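Local coordinates for protein 3,5-epimerase/4-reductase (Arabidopsis thaliana, PDB 4QQR) that converts dTDP-4-dehydro-6-deoxy-glucose to dTDP-beta-L-rhamnose, epimerising C3' and C5' of the sugar and then reducing the 4-keto group with NADPH, at residues Phe131-Thr136 / Ile218-Asn223; Leu164-Pro169 / Ser196-Asp201; Val190-Asn195 / Val226-Glu231. One frame throughout, in Å; residues are numbered along the deposited sequence.

How the interactions relate
Interactions 1 and 2 are buried and share the parallel sheet of the Rossmann fold, since strands 217-220 and 161-166 are neighbours in it; in interaction 1 Asn223 OD1 bonds the backbone N of Ile199 of interaction 2, and its own N probably bonds Met197 O. Interaction 3 lies farther out, its centre about 18 Å from that of the chain, and is only partly buried. Chemistry follows place. Interaction 1 fastens a zinc-bearing loop to the sheet through a carboxylate and an amide, interaction 2 mixes bonds of the backbone and a threonine hydroxyl with methionine, proline and leucine packing, and interaction 3 combines a single antiparallel bridge with polar groups gathered at a helix start.

Interaction 1 (Phe131-Thr136 / Ile218-Asn223); sequences FKEEDT and IYNFTN. With ZN (zinc ion), chain C.
Glu133 lies against Ile218 and Asn220 where the loop leading to helix 143-155 meets strand 217-220, an outermost strand of the six-stranded parallel Rossmann sheet in this chain. The packed part is built round Glu133. Its CG rests 3.7 Å from the branch methyl CG2 of Ile218, and a bend at chi2 (76°) then carries the carboxylate over to Asn220. There carboxylate and amide are stacked, their planes 25° apart, while Glu133 OE2 takes the backbone N-H of Asn220 at 3.2 Å from above the carboxylate plane. Asn220 reaches back to the loop: its ND2 donates to Phe131 O at 2.7 Å in a bent bond and has a second acceptor in Asp268 O. With OD1 held by Arg165, the amide is gripped at both ends and its rotation is fixed. The same arginine bonds the carbonyls of Lys132 and Glu133, tying the loop to strand 161-166 as well.

The other side is looser. Lys132 and Glu134 are exposed, their CB atoms pointing away from the strand, and Asp135 turns to the metal instead. Its OD2 binds zinc at 2.5 Å, together with His123, whose ring stacks on Phe131. The loop steadies this carboxylate itself: the backbone N of Lys132 donates to Asp135 OD2 at 3.2 Å, almost straight (170°) and from above the carboxylate plane.

Interaction 2 (Leu164-Pro169 / Ser196-Asp201); sequences LRVRMP and SMTILD
Arg167 and Thr198 join two loops in the core of the Rossmann fold: the chain leaving strand 161-166 and the approach to helix 200-212, which has Ile199 at its N-cap position. Hydrogen bonds join backbone and hydroxyl. Arg167 N donates to Thr198 OG1 at 3.0 Å, and the return bond from Thr198 N to Arg167 O, also 3.0 Å, is bent and weak. With chi1 at -57° the hydroxyl sits beside its own backbone N, within range of Arg167 and also of Phe221 O, to which it bonds, which ties the threonine to the chain running on from strand 217-220. The Val166 methyl CG1 packs against this hydroxyl, 3.8 Å from Thr198 OG1, the side chains crossing at about a right angle.

The charged chain of Arg167 bends at chi2 and chi3 and curls round Ser196 O, its NE making only a weak bond; the stronger partner of the guanidinium is Ser263 O.

Apolar contacts flank this polar centre. Met168 SD meets the methyl CE of Met197 at 3.9 Å. Pro169 and Leu200 both pack on Trp23, which probably binds NADPH, as in relatives. Pro169 CB sits at the fork of Leu200, 3.8 Å from CD1 and 3.9 Å from CD2.

Interaction 3 (Val190-Asn195 / Val226-Glu231); sequences VVDIPN and VVSHNE
This is a partly buried, mainly polar contact in which the loop after strand 189-190, from Val190 to Asn195, runs almost antiparallel to the chain that enters helix 229-239, the end-to-end directions of Val190-Asn195 and Val226-Asn230 being 167° apart. It lies away from the annotated sites of this Rossmann-fold enzyme. At one end Asn195 and Val227 form a single antiparallel hydrogen-bonded bridge: Asn195 N donates to Val227 O at 2.9 Å and Val227 N returns the bond to Asn195 O at 3.1 Å. Beside it Pro194 CB meets the Val226 methyl CG2 at 4.0 Å. The amide of Asn195 turns elsewhere, to Asn264 and the backbone N of Asn265, its ND2 also bonding Ile193 O.

His229 fills the middle. Its ND1 accepts the backbone N-H of Ile193 at 2.9 Å, edge-on and in the ring plane, consistent with an ND1 that carries no proton. Farther round the ring, CD2 lies 3.6 Å from Val190 CG2, the two side chains crossing obliquely; Ile184 of helix 180-186 touches both residues.

The other end is gathered at the helix start. Asp192, its CG opposite the backbone N (chi1 -164°), sends OD1 to the N-H of Asn230 at 3.1 Å, and its carboxylate stacks on the Asn230 amide with the planes 24° apart. Trp246 NE1 bonds OD1 of that amide and helps fix it. A carboxylate here probably suits the positive end of the helix dipole. Ser228 is the N-cap and forms a capping box with Glu231: Ser228 OG accepts from Glu231 N at 3.2 Å, and Ser228 N donates at 2.8 Å to the anti lone pair of Glu231 OE2.

Interaction 1 (Phe131-Thr136 / Ile218-Asn223)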
ATOM      1  N   PHE A 131      13.679  -9.086  16.057  1.00 46.67           N
ATOM      2  CA  PHE A 131      12.736  -8.031  15.727  1.00 47.15           C
ATOM      3  C   PHE A 131      11.375  -8.274  16.344  1.00 50.01           C
ATOM      4  O   PHE A 131      10.881  -9.404  16.387  1.00 49.55           O
ATOM      5  CB  PHE A 131      12.579  -7.911  14.222  1.00 47.67           C
ATOM      6  CG  PHE A 131      13.731  -7.228  13.548  1.00 50.27           C
ATOM      7  CD1 PHE A 131      13.938  -5.862  13.715  1.00 43.36           C
ATOM      8  CD2 PHE A 131      14.599  -7.946  12.733  1.00 45.79           C
ATOM      9  CE1 PHE A 131      14.979  -5.226  13.085  1.00 44.85           C
ATOM     10  CE2 PHE A 131      15.658  -7.312  12.105  1.00 47.43           C
ATOM     11  CZ  PHE A 131      15.846  -5.947  12.285  1.00 50.80           C
ATOM     12  N   LYS A 132      10.761  -7.201  16.816  1.00 51.31           N
ATOM     13  CA  LYS A 132       9.460  -7.325  17.438  1.00 51.56           C
ATOM     14  C   LYS A 132       8.306  -7.011  16.484  1.00 46.38           C
ATOM     15  O   LYS A 132       8.502  -6.476  15.394  1.00 43.89           O
ATOM     16  CB  LYS A 132       9.401  -6.441  18.677  1.00 53.08           C
ATOM     17  CG  LYS A 132      10.117  -7.022  19.855  1.00 52.43           C
ATOM     18  CD  LYS A 132       9.993  -6.093  21.021  1.00 59.73           C
ATOM     19  CE  LYS A 132      10.514  -6.741  22.293  1.00 72.45           C
ATOM     20  NZ  LYS A 132      11.041  -5.713  23.251  1.00 71.93           N
ATOM     21  N   GLU A 133       7.102  -7.372  16.904  1.00 45.40           N
ATOM     22  CA  GLU A 133       5.895  -7.031  16.163  1.00 47.86           C
ATOM     23  C   GLU A 133       5.823  -5.520  15.895  1.00 48.11           C
ATOM     24  O   GLU A 133       5.550  -5.078  14.774  1.00 45.98           O
ATOM     25  CB  GLU A 133       4.660  -7.520  16.932  1.00 45.11           C
ATOM     26  CG  GLU A 133       4.494  -9.063  16.963  1.00 45.51           C
ATOM     27  CD  GLU A 133       5.436  -9.778  17.928  1.00 45.35           C
ATOM     28  OE1 GLU A 133       6.332  -9.108  18.487  1.00 46.62           O
ATOM     29  OE2 GLU A 133       5.277 -11.007  18.132  1.00 43.26           O
ATOM     30  N   GLU A 134       6.116  -4.731  16.918  1.00 48.71           N
ATOM     31  CA  GLU A 134       5.989  -3.280  16.822  1.00 51.75           C
ATOM     32  C   GLU A 134       7.064  -2.668  15.934  1.00 50.60           C
ATOM     33  O   GLU A 134       6.922  -1.546  15.470  1.00 56.31           O
ATOM     34  CB  GLU A 134       6.023  -2.637  18.212  1.00 49.23           C
ATOM     35  CG  GLU A 134       5.321  -3.466  19.294  1.00 56.22           C
ATOM     36  CD  GLU A 134       6.190  -4.627  19.781  1.00 57.79           C
ATOM     37  OE1 GLU A 134       7.427  -4.468  19.748  1.00 59.36           O
ATOM     38  OE2 GLU A 134       5.651  -5.693  20.165  1.00 58.94           O
ATOM     39  N   ASP A 135       8.135  -3.411  15.691  1.00 51.30           N
ATOM     40  CA  ASP A 135       9.281  -2.870  14.972  1.00 48.20           C
ATOM     41  C   ASP A 135       8.910  -2.504  13.560  1.00 48.74           C
ATOM     42  O   ASP A 135       7.980  -3.067  12.978  1.00 54.10           O
ATOM     43  CB  ASP A 135      10.431  -3.876  14.954  1.00 51.44           C
ATOM     44  CG  ASP A 135      11.225  -3.878  16.240  1.00 52.54           C
ATOM     45  OD1 ASP A 135      10.770  -3.264  17.227  1.00 55.36           O
ATOM     46  OD2 ASP A 135      12.315  -4.483  16.259  1.00 52.83           O
ATOM     47  N   THR A 136       9.656  -1.563  13.007  1.00 47.53           N
ATOM     48  CA  THR A 136       9.370  -1.049  11.684  1.00 50.07           C
ATOM     49  C   THR A 136      10.215  -1.811  10.682  1.00 48.19           C
ATOM     50  O   THR A 136      11.426  -1.847  10.823  1.00 51.63           O
ATOM     51  CB  THR A 136       9.698   0.444  11.636  1.00 50.81           C
ATOM     52  OG1 THR A 136       8.883   1.128  12.600  1.00 52.50           O
ATOM     53  CG2 THR A 136       9.447   1.009  10.259  1.00 49.32           C
ATOM     54  N   ILE A 218      -0.429  -8.012  15.221  1.00 39.84           N
ATOM     55  CA  ILE A 218       0.663  -8.705  14.564  1.00 42.88           C
ATOM     56  C   ILE A 218       1.270  -9.776  15.481  1.00 43.27           C
ATOM     57  O   ILE A 218       1.463  -9.533  16.666  1.00 45.76           O
ATOM     58  CB  ILE A 218       1.750  -7.697  14.115  1.00 41.49           C
ATOM     59  CG1 ILE A 218       1.200  -6.796  13.004  1.00 43.82           C
ATOM     60  CG2 ILE A 218       3.005  -8.416  13.635  1.00 43.45           C
ATOM     61  CD1 ILE A 218       2.067  -5.565  12.692  1.00 40.05           C
ATOM     62  N   TYR A 219       1.539 -10.964  14.944  1.00 40.00           N
ATOM     63  CA  TYR A 219       2.355 -11.940  15.660  1.00 40.20           C
ATOM     64  C   TYR A 219       3.491 -12.420  14.776  1.00 41.51           C
ATOM     65  O   TYR A 219       3.260 -12.869  13.647  1.00 42.03           O
ATOM     66  CB  TYR A 219       1.548 -13.159  16.107  1.00 37.54           C
ATOM     67  CG  TYR A 219       0.556 -12.905  17.207  1.00 38.94           C
ATOM     68  CD1 TYR A 219      -0.659 -12.284  16.935  1.00 41.46           C
ATOM     69  CD2 TYR A 219       0.816 -13.298  18.518  1.00 38.19           C
ATOM     70  CE1 TYR A 219      -1.593 -12.049  17.935  1.00 39.81           C
ATOM     71  CE2 TYR A 219      -0.113 -13.063  19.531  1.00 38.61           C
ATOM     72  CZ  TYR A 219      -1.321 -12.435  19.225  1.00 40.21           C
ATOM     73  OH  TYR A 219      -2.277 -12.182  20.185  1.00 40.94           O
ATOM     74  N   ASN A 220       4.714 -12.298  15.287  1.00 41.11           N
ATOM     75  CA  ASN A 220       5.852 -13.030  14.761  1.00 38.14           C
ATOM     76  C   ASN A 220       5.464 -14.499  14.858  1.00 36.32           C
ATOM     77  O   ASN A 220       5.007 -14.953  15.906  1.00 37.35           O
ATOM     78  CB  ASN A 220       7.120 -12.741  15.589  1.00 40.05           C
ATOM     79  CG  ASN A 220       7.765 -11.380  15.264  1.00 40.11           C
ATOM     80  OD1 ASN A 220       7.526 -10.777  14.211  1.00 38.79           O
ATOM     81  ND2 ASN A 220       8.606 -10.915  16.170  1.00 39.94           N
ATOM     82  N   PHE A 221       5.613 -15.235  13.761  1.00 37.09           N
ATOM     83  CA  PHE A 221       5.028 -16.577  13.655  1.00 38.80           C
ATOM     84  C   PHE A 221       6.070 -17.594  13.171  1.00 38.91           C
ATOM     85  O   PHE A 221       5.831 -18.383  12.259  1.00 38.50           O
ATOM     86  CB  PHE A 221       3.780 -16.560  12.738  1.00 40.47           C
ATOM     87  CG  PHE A 221       2.757 -17.614  13.082  1.00 37.97           C
ATOM     88  CD1 PHE A 221       2.137 -17.615  14.317  1.00 39.00           C
ATOM     89  CD2 PHE A 221       2.426 -18.606  12.181  1.00 39.20           C
ATOM     90  CE1 PHE A 221       1.211 -18.574  14.648  1.00 36.92           C
ATOM     91  CE2 PHE A 221       1.495 -19.570  12.515  1.00 41.06           C
ATOM     92  CZ  PHE A 221       0.891 -19.545  13.754  1.00 38.64           C
ATOM     93  N   THR A 222       7.239 -17.545  13.796  1.00 39.21           N
ATOM     94  CA  THR A 222       8.308 -18.484  13.538  1.00 35.18           C
ATOM     95  C   THR A 222       8.550 -19.114  14.885  1.00 35.41           C
ATOM     96  O   THR A 222       8.125 -18.567  15.894  1.00 31.53           O
ATOM     97  CB  THR A 222       9.564 -17.768  13.055  1.00 35.85           C
ATOM     98  OG1 THR A 222       9.774 -16.583  13.833  1.00 39.27           O
ATOM     99  CG2 THR A 222       9.401 -17.355  11.622  1.00 36.80           C
ATOM    100  N   ASN A 223       9.190 -20.277  14.900  1.00 39.09           N
ATOM    101  CA  ASN A 223       9.543 -20.938  16.150  1.00 39.25           C
ATOM    102  C   ASN A 223      10.610 -20.132  16.846  1.00 36.91           C
ATOM    103  O   ASN A 223      11.386 -19.441  16.185  1.00 40.05           O
ATOM    104  CB  ASN A 223      10.060 -22.351  15.891  1.00 38.85           C
ATOM    105  CG  ASN A 223       8.990 -23.265  15.378  1.00 39.37           C
ATOM    106  OD1 ASN A 223       8.618 -23.192  14.212  1.00 43.89           O
ATOM    107  ND2 ASN A 223       8.480 -24.134  16.241  1.00 40.19           N
TER
HETATM  108 ZN    ZN C 401      13.803  -4.506  18.233  1.00 79.81          ZN

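Interaction 2 (Leu164-Pro169 / Ser196-Asp201)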
ATOM      1  N   LEU A 164       0.133 -12.767  10.634  1.00 38.92           N
ATOM      2  CA  LEU A 164       1.125 -13.751  11.054  1.00 41.56           C
ATOM      3  C   LEU A 164       2.376 -13.667  10.163  1.00 43.68           C
ATOM      4  O   LEU A 164       2.293 -13.846   8.934  1.00 38.80           O
ATOM      5  CB  LEU A 164       0.523 -15.166  11.016  1.00 36.38           C
ATOM      6  CG  LEU A 164      -0.285 -15.684  12.221  1.00 35.73           C
ATOM      7  CD1 LEU A 164      -0.900 -14.567  12.989  1.00 37.79           C
ATOM      8  CD2 LEU A 164      -1.380 -16.653  11.801  1.00 33.13           C
ATOM      9  N   ARG A 165       3.529 -13.386  10.776  1.00 40.11           N
ATOM     10  CA  ARG A 165       4.783 -13.321  10.030  1.00 37.90           C
ATOM     11  C   ARG A 165       5.427 -14.703   9.931  1.00 42.17           C
ATOM     12  O   ARG A 165       6.121 -15.153  10.856  1.00 45.07           O
ATOM     13  CB  ARG A 165       5.749 -12.321  10.662  1.00 37.39           C
ATOM     14  CG  ARG A 165       5.201 -10.900  10.798  1.00 39.83           C
ATOM     15  CD  ARG A 165       6.321  -9.944  11.184  1.00 42.11           C
ATOM     16  NE  ARG A 165       5.919  -8.543  11.278  1.00 39.30           N
ATOM     17  CZ  ARG A 165       6.363  -7.697  12.206  1.00 41.87           C
ATOM     18  NH1 ARG A 165       7.212  -8.113  13.136  1.00 42.41           N
ATOM     19  NH2 ARG A 165       5.950  -6.433  12.208  1.00 39.93           N
ATOM     20  N   VAL A 166       5.183 -15.374   8.808  1.00 41.13           N
ATOM     21  CA  VAL A 166       5.764 -16.684   8.513  1.00 37.54           C
ATOM     22  C   VAL A 166       7.082 -16.472   7.782  1.00 39.83           C
ATOM     23  O   VAL A 166       7.163 -15.622   6.895  1.00 45.12           O
ATOM     24  CB  VAL A 166       4.792 -17.534   7.646  1.00 38.90           C
ATOM     25  CG1 VAL A 166       5.507 -18.701   6.959  1.00 39.32           C
ATOM     26  CG2 VAL A 166       3.619 -18.019   8.477  1.00 35.47           C
ATOM     27  N   ARG A 167       8.119 -17.209   8.183  1.00 41.74           N
ATOM     28  CA  ARG A 167       9.425 -17.173   7.507  1.00 40.28           C
ATOM     29  C   ARG A 167       9.832 -18.589   7.116  1.00 39.56           C
ATOM     30  O   ARG A 167       9.559 -19.537   7.858  1.00 37.27           O
ATOM     31  CB  ARG A 167      10.520 -16.591   8.409  1.00 39.09           C
ATOM     32  CG  ARG A 167      10.414 -15.114   8.764  1.00 38.78           C
ATOM     33  CD  ARG A 167      11.591 -14.311   8.222  1.00 35.47           C
ATOM     34  NE  ARG A 167      12.868 -14.878   8.607  1.00 39.35           N
ATOM     35  CZ  ARG A 167      14.011 -14.658   7.967  1.00 39.80           C
ATOM     36  NH1 ARG A 167      14.055 -13.878   6.907  1.00 40.09           N
ATOM     37  NH2 ARG A 167      15.115 -15.228   8.393  1.00 42.60           N
ATOM     38  N   MET A 168      10.486 -18.701   5.956  1.00 43.20           N
ATOM     39  CA  MET A 168      11.003 -19.964   5.408  1.00 43.93           C
ATOM     40  C   MET A 168      10.215 -21.208   5.804  1.00 44.38           C
ATOM     41  O   MET A 168      10.763 -22.081   6.482  1.00 42.31           O
ATOM     42  CB  MET A 168      12.464 -20.159   5.832  1.00 44.78           C
ATOM     43  CG  MET A 168      13.436 -19.182   5.184  1.00 48.77           C
ATOM     44  SD  MET A 168      14.741 -18.662   6.320  1.00 45.79           S
ATOM     45  CE  MET A 168      16.068 -18.335   5.163  1.00 44.92           C
ATOM     46  N   PRO A 169       8.935 -21.302   5.388  1.00 44.59           N
ATOM     47  CA  PRO A 169       8.060 -22.375   5.904  1.00 40.47           C
ATOM     48  C   PRO A 169       8.618 -23.775   5.639  1.00 40.92           C
ATOM     49  O   PRO A 169       9.238 -23.997   4.590  1.00 41.03           O
ATOM     50  CB  PRO A 169       6.745 -22.155   5.156  1.00 40.03           C
ATOM     51  CG  PRO A 169       7.107 -21.321   3.954  1.00 41.29           C
ATOM     52  CD  PRO A 169       8.291 -20.501   4.334  1.00 36.00           C
ATOM     53  N   SER A 196      15.389 -17.156  11.681  1.00 40.03           N
ATOM     54  CA  SER A 196      14.111 -17.603  12.247  1.00 38.55           C
ATOM     55  C   SER A 196      13.293 -18.329  11.179  1.00 37.44           C
ATOM     56  O   SER A 196      13.264 -17.919  10.019  1.00 35.22           O
ATOM     57  CB  SER A 196      13.305 -16.435  12.828  1.00 37.97           C
ATOM     58  OG  SER A 196      13.657 -16.194  14.179  1.00 39.16           O
ATOM     59  N   MET A 197      12.642 -19.421  11.561  1.00 37.67           N
ATOM     60  CA  MET A 197      11.938 -20.254  10.587  1.00 36.58           C
ATOM     61  C   MET A 197      10.646 -20.766  11.188  1.00 36.73           C
ATOM     62  O   MET A 197      10.487 -20.798  12.415  1.00 38.18           O
ATOM     63  CB  MET A 197      12.801 -21.448  10.133  1.00 40.07           C
ATOM     64  CG  MET A 197      14.240 -21.110   9.708  1.00 38.88           C
ATOM     65  SD  MET A 197      14.925 -22.327   8.563  1.00 39.45           S
ATOM     66  CE  MET A 197      16.501 -21.561   8.159  1.00 40.33           C
ATOM     67  N   THR A 198       9.734 -21.177  10.315  1.00 35.92           N
ATOM     68  CA  THR A 198       8.398 -21.594  10.724  1.00 38.35           C
ATOM     69  C   THR A 198       8.198 -23.093  10.478  1.00 37.83           C
ATOM     70  O   THR A 198       8.297 -23.554   9.342  1.00 40.09           O
ATOM     71  CB  THR A 198       7.318 -20.793   9.928  1.00 37.96           C
ATOM     72  OG1 THR A 198       7.514 -19.389  10.127  1.00 37.24           O
ATOM     73  CG2 THR A 198       5.917 -21.165  10.358  1.00 34.81           C
ATOM     74  N   ILE A 199       7.904 -23.859  11.525  1.00 37.36           N
ATOM     75  CA  ILE A 199       7.563 -25.270  11.325  1.00 37.61           C
ATOM     76  C   ILE A 199       6.060 -25.419  11.140  1.00 37.65           C
ATOM     77  O   ILE A 199       5.315 -25.469  12.118  1.00 36.88           O
ATOM     78  CB  ILE A 199       7.986 -26.148  12.501  1.00 36.60           C
ATOM     79  CG1 ILE A 199       9.460 -25.949  12.831  1.00 33.50           C
ATOM     80  CG2 ILE A 199       7.700 -27.598  12.170  1.00 40.71           C
ATOM     81  CD1 ILE A 199      10.354 -26.247  11.674  1.00 36.02           C
ATOM     82  N   LEU A 200       5.612 -25.472   9.887  1.00 40.12           N
ATOM     83  CA  LEU A 200       4.171 -25.487   9.586  1.00 40.38           C
ATOM     84  C   LEU A 200       3.389 -26.573  10.330  1.00 40.46           C
ATOM     85  O   LEU A 200       2.260 -26.348  10.739  1.00 40.19           O
ATOM     86  CB  LEU A 200       3.919 -25.626   8.085  1.00 40.34           C
ATOM     87  CG  LEU A 200       4.439 -24.507   7.189  1.00 46.09           C
ATOM     88  CD1 LEU A 200       4.155 -24.828   5.727  1.00 42.63           C
ATOM     89  CD2 LEU A 200       3.842 -23.153   7.602  1.00 39.58           C
ATOM     90  N   ASP A 201       3.992 -27.745  10.498  1.00 43.60           N
ATOM     91  CA  ASP A 201       3.336 -28.866  11.164  1.00 41.59           C
ATOM     92  C   ASP A 201       2.971 -28.545  12.608  1.00 42.58           C
ATOM     93  O   ASP A 201       1.927 -28.979  13.089  1.00 42.54           O
ATOM     94  CB  ASP A 201       4.234 -30.107  11.127  1.00 44.30           C
ATOM     95  CG  ASP A 201       4.371 -30.682   9.740  1.00 47.83           C
ATOM     96  OD1 ASP A 201       3.818 -31.775   9.503  1.00 50.71           O
ATOM     97  OD2 ASP A 201       5.022 -30.036   8.885  1.00 49.98           O
TER

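Interaction 3 (Val190-Asn195 / Val226-Glu231)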
ATOM      1  N   VAL A 190      25.429 -23.476  -0.399  1.00 73.44           N
ATOM      2  CA  VAL A 190      24.421 -22.827   0.426  1.00 64.55           C
ATOM      3  C   VAL A 190      25.107 -21.791   1.318  1.00 63.33           C
ATOM      4  O   VAL A 190      26.322 -21.830   1.507  1.00 64.85           O
ATOM      5  CB  VAL A 190      23.606 -23.862   1.237  1.00 62.36           C
ATOM      6  CG1 VAL A 190      24.448 -24.455   2.351  1.00 62.51           C
ATOM      7  CG2 VAL A 190      22.329 -23.238   1.778  1.00 61.53           C
ATOM      8  N   VAL A 191      24.333 -20.862   1.860  1.00 62.57           N
ATOM      9  CA  VAL A 191      24.902 -19.625   2.386  1.00 61.40           C
ATOM     10  C   VAL A 191      25.319 -19.672   3.850  1.00 58.87           C
ATOM     11  O   VAL A 191      26.158 -18.869   4.288  1.00 58.51           O
ATOM     12  CB  VAL A 191      23.907 -18.479   2.230  1.00 59.73           C
ATOM     13  CG1 VAL A 191      24.648 -17.155   2.029  1.00 62.24           C
ATOM     14  CG2 VAL A 191      22.948 -18.776   1.076  1.00 64.43           C
ATOM     15  N   ASP A 192      24.700 -20.590   4.594  1.00 53.61           N
ATOM     16  CA  ASP A 192      24.843 -20.694   6.052  1.00 48.78           C
ATOM     17  C   ASP A 192      24.648 -19.426   6.894  1.00 47.70           C
ATOM     18  O   ASP A 192      25.616 -18.878   7.421  1.00 47.93           O
ATOM     19  CB  ASP A 192      26.178 -21.310   6.419  1.00 46.57           C
ATOM     20  CG  ASP A 192      26.210 -21.775   7.853  1.00 49.25           C
ATOM     21  OD1 ASP A 192      25.275 -22.506   8.263  1.00 44.52           O
ATOM     22  OD2 ASP A 192      27.165 -21.397   8.565  1.00 49.23           O
ATOM     23  N   ILE A 193      23.399 -18.990   7.047  1.00 45.62           N
ATOM     24  CA  ILE A 193      23.062 -17.880   7.939  1.00 46.92           C
ATOM     25  C   ILE A 193      21.993 -18.342   8.926  1.00 47.07           C
ATOM     26  O   ILE A 193      20.965 -18.887   8.515  1.00 45.42           O
ATOM     27  CB  ILE A 193      22.476 -16.665   7.161  1.00 51.68           C
ATOM     28  CG1 ILE A 193      23.223 -16.407   5.841  1.00 51.99           C
ATOM     29  CG2 ILE A 193      22.424 -15.413   8.038  1.00 43.39           C
ATOM     30  CD1 ILE A 193      24.263 -15.304   5.926  1.00 56.38           C
ATOM     31  N   PRO A 194      22.224 -18.122  10.232  1.00 47.66           N
ATOM     32  CA  PRO A 194      21.186 -18.381  11.241  1.00 44.68           C
ATOM     33  C   PRO A 194      19.937 -17.568  10.896  1.00 43.37           C
ATOM     34  O   PRO A 194      20.045 -16.353  10.662  1.00 38.94           O
ATOM     35  CB  PRO A 194      21.789 -17.817  12.535  1.00 42.83           C
ATOM     36  CG  PRO A 194      23.197 -17.554  12.255  1.00 46.41           C
ATOM     37  CD  PRO A 194      23.396 -17.430  10.790  1.00 45.10           C
ATOM     38  N   ASN A 195      18.778 -18.217  10.861  1.00 42.71           N
ATOM     39  CA  ASN A 195      17.523 -17.523  10.560  1.00 39.64           C
ATOM     40  C   ASN A 195      16.376 -18.014  11.438  1.00 40.74           C
ATOM     41  O   ASN A 195      16.395 -19.154  11.901  1.00 44.02           O
ATOM     42  CB  ASN A 195      17.158 -17.694   9.080  1.00 38.59           C
ATOM     43  CG  ASN A 195      17.807 -16.633   8.174  1.00 42.90           C
ATOM     44  OD1 ASN A 195      17.318 -15.513   8.059  1.00 39.91           O
ATOM     45  ND2 ASN A 195      18.903 -16.996   7.525  1.00 44.23           N
ATOM     46  N   VAL A 226      16.997 -19.645  16.343  1.00 41.99           N
ATOM     47  CA  VAL A 226      17.435 -19.636  14.951  1.00 42.51           C
ATOM     48  C   VAL A 226      18.189 -20.915  14.555  1.00 44.16           C
ATOM     49  O   VAL A 226      18.875 -21.506  15.393  1.00 42.95           O
ATOM     50  CB  VAL A 226      18.328 -18.418  14.672  1.00 45.12           C
ATOM     51  CG1 VAL A 226      17.498 -17.140  14.692  1.00 44.60           C
ATOM     52  CG2 VAL A 226      19.462 -18.336  15.695  1.00 38.95           C
ATOM     53  N   VAL A 227      18.028 -21.350  13.298  1.00 40.46           N
ATOM     54  CA  VAL A 227      18.924 -22.350  12.677  1.00 44.11           C
ATOM     55  C   VAL A 227      19.651 -21.805  11.453  1.00 44.97           C
ATOM     56  O   VAL A 227      19.084 -21.051  10.661  1.00 42.67           O
ATOM     57  CB  VAL A 227      18.221 -23.639  12.153  1.00 42.92           C
ATOM     58  CG1 VAL A 227      18.533 -24.840  13.031  1.00 43.43           C
ATOM     59  CG2 VAL A 227      16.726 -23.431  11.922  1.00 42.44           C
ATOM     60  N   SER A 228      20.897 -22.228  11.275  1.00 45.19           N
ATOM     61  CA  SER A 228      21.594 -21.941  10.031  1.00 47.35           C
ATOM     62  C   SER A 228      21.258 -23.040   9.039  1.00 45.05           C
ATOM     63  O   SER A 228      20.677 -24.076   9.416  1.00 41.03           O
ATOM     64  CB  SER A 228      23.095 -21.880  10.255  1.00 47.46           C
ATOM     65  OG  SER A 228      23.605 -23.178  10.503  1.00 49.45           O
ATOM     66  N   HIS A 229      21.613 -22.808   7.774  1.00 46.02           N
ATOM     67  CA  HIS A 229      21.397 -23.794   6.707  1.00 46.68           C
ATOM     68  C   HIS A 229      22.172 -25.060   6.981  1.00 42.87           C
ATOM     69  O   HIS A 229      21.699 -26.159   6.688  1.00 43.48           O
ATOM     70  CB  HIS A 229      21.833 -23.234   5.357  1.00 49.77           C
ATOM     71  CG  HIS A 229      21.217 -21.916   5.026  1.00 47.90           C
ATOM     72  ND1 HIS A 229      21.593 -20.744   5.650  1.00 49.77           N
ATOM     73  CD2 HIS A 229      20.243 -21.575   4.153  1.00 48.50           C
ATOM     74  CE1 HIS A 229      20.886 -19.743   5.168  1.00 49.63           C
ATOM     75  NE2 HIS A 229      20.054 -20.220   4.255  1.00 50.18           N
ATOM     76  N   ASN A 230      23.360 -24.891   7.556  1.00 43.03           N
ATOM     77  CA  ASN A 230      24.228 -26.014   7.878  1.00 42.88           C
ATOM     78  C   ASN A 230      23.679 -26.898   8.979  1.00 45.41           C
ATOM     79  O   ASN A 230      23.697 -28.128   8.858  1.00 45.90           O
ATOM     80  CB  ASN A 230      25.633 -25.534   8.238  1.00 41.56           C
ATOM     81  CG  ASN A 230      26.478 -25.210   7.008  1.00 44.45           C
ATOM     82  OD1 ASN A 230      26.155 -25.595   5.895  1.00 44.32           O
ATOM     83  ND2 ASN A 230      27.576 -24.515   7.219  1.00 47.30           N
ATOM     84  N   GLU A 231      23.182 -26.280  10.051  1.00 44.94           N
ATOM     85  CA  GLU A 231      22.662 -27.044  11.178  1.00 42.79           C
ATOM     86  C   GLU A 231      21.538 -27.917  10.677  1.00 44.48           C
ATOM     87  O   GLU A 231      21.323 -29.021  11.186  1.00 47.69           O
ATOM     88  CB  GLU A 231      22.190 -26.130  12.312  1.00 42.26           C
ATOM     89  CG  GLU A 231      23.325 -25.315  12.917  1.00 46.35           C
ATOM     90  CD  GLU A 231      22.874 -24.274  13.935  1.00 50.39           C
ATOM     91  OE1 GLU A 231      23.328 -24.365  15.100  1.00 55.90           O
ATOM     92  OE2 GLU A 231      22.105 -23.347  13.570  1.00 47.68           O
TER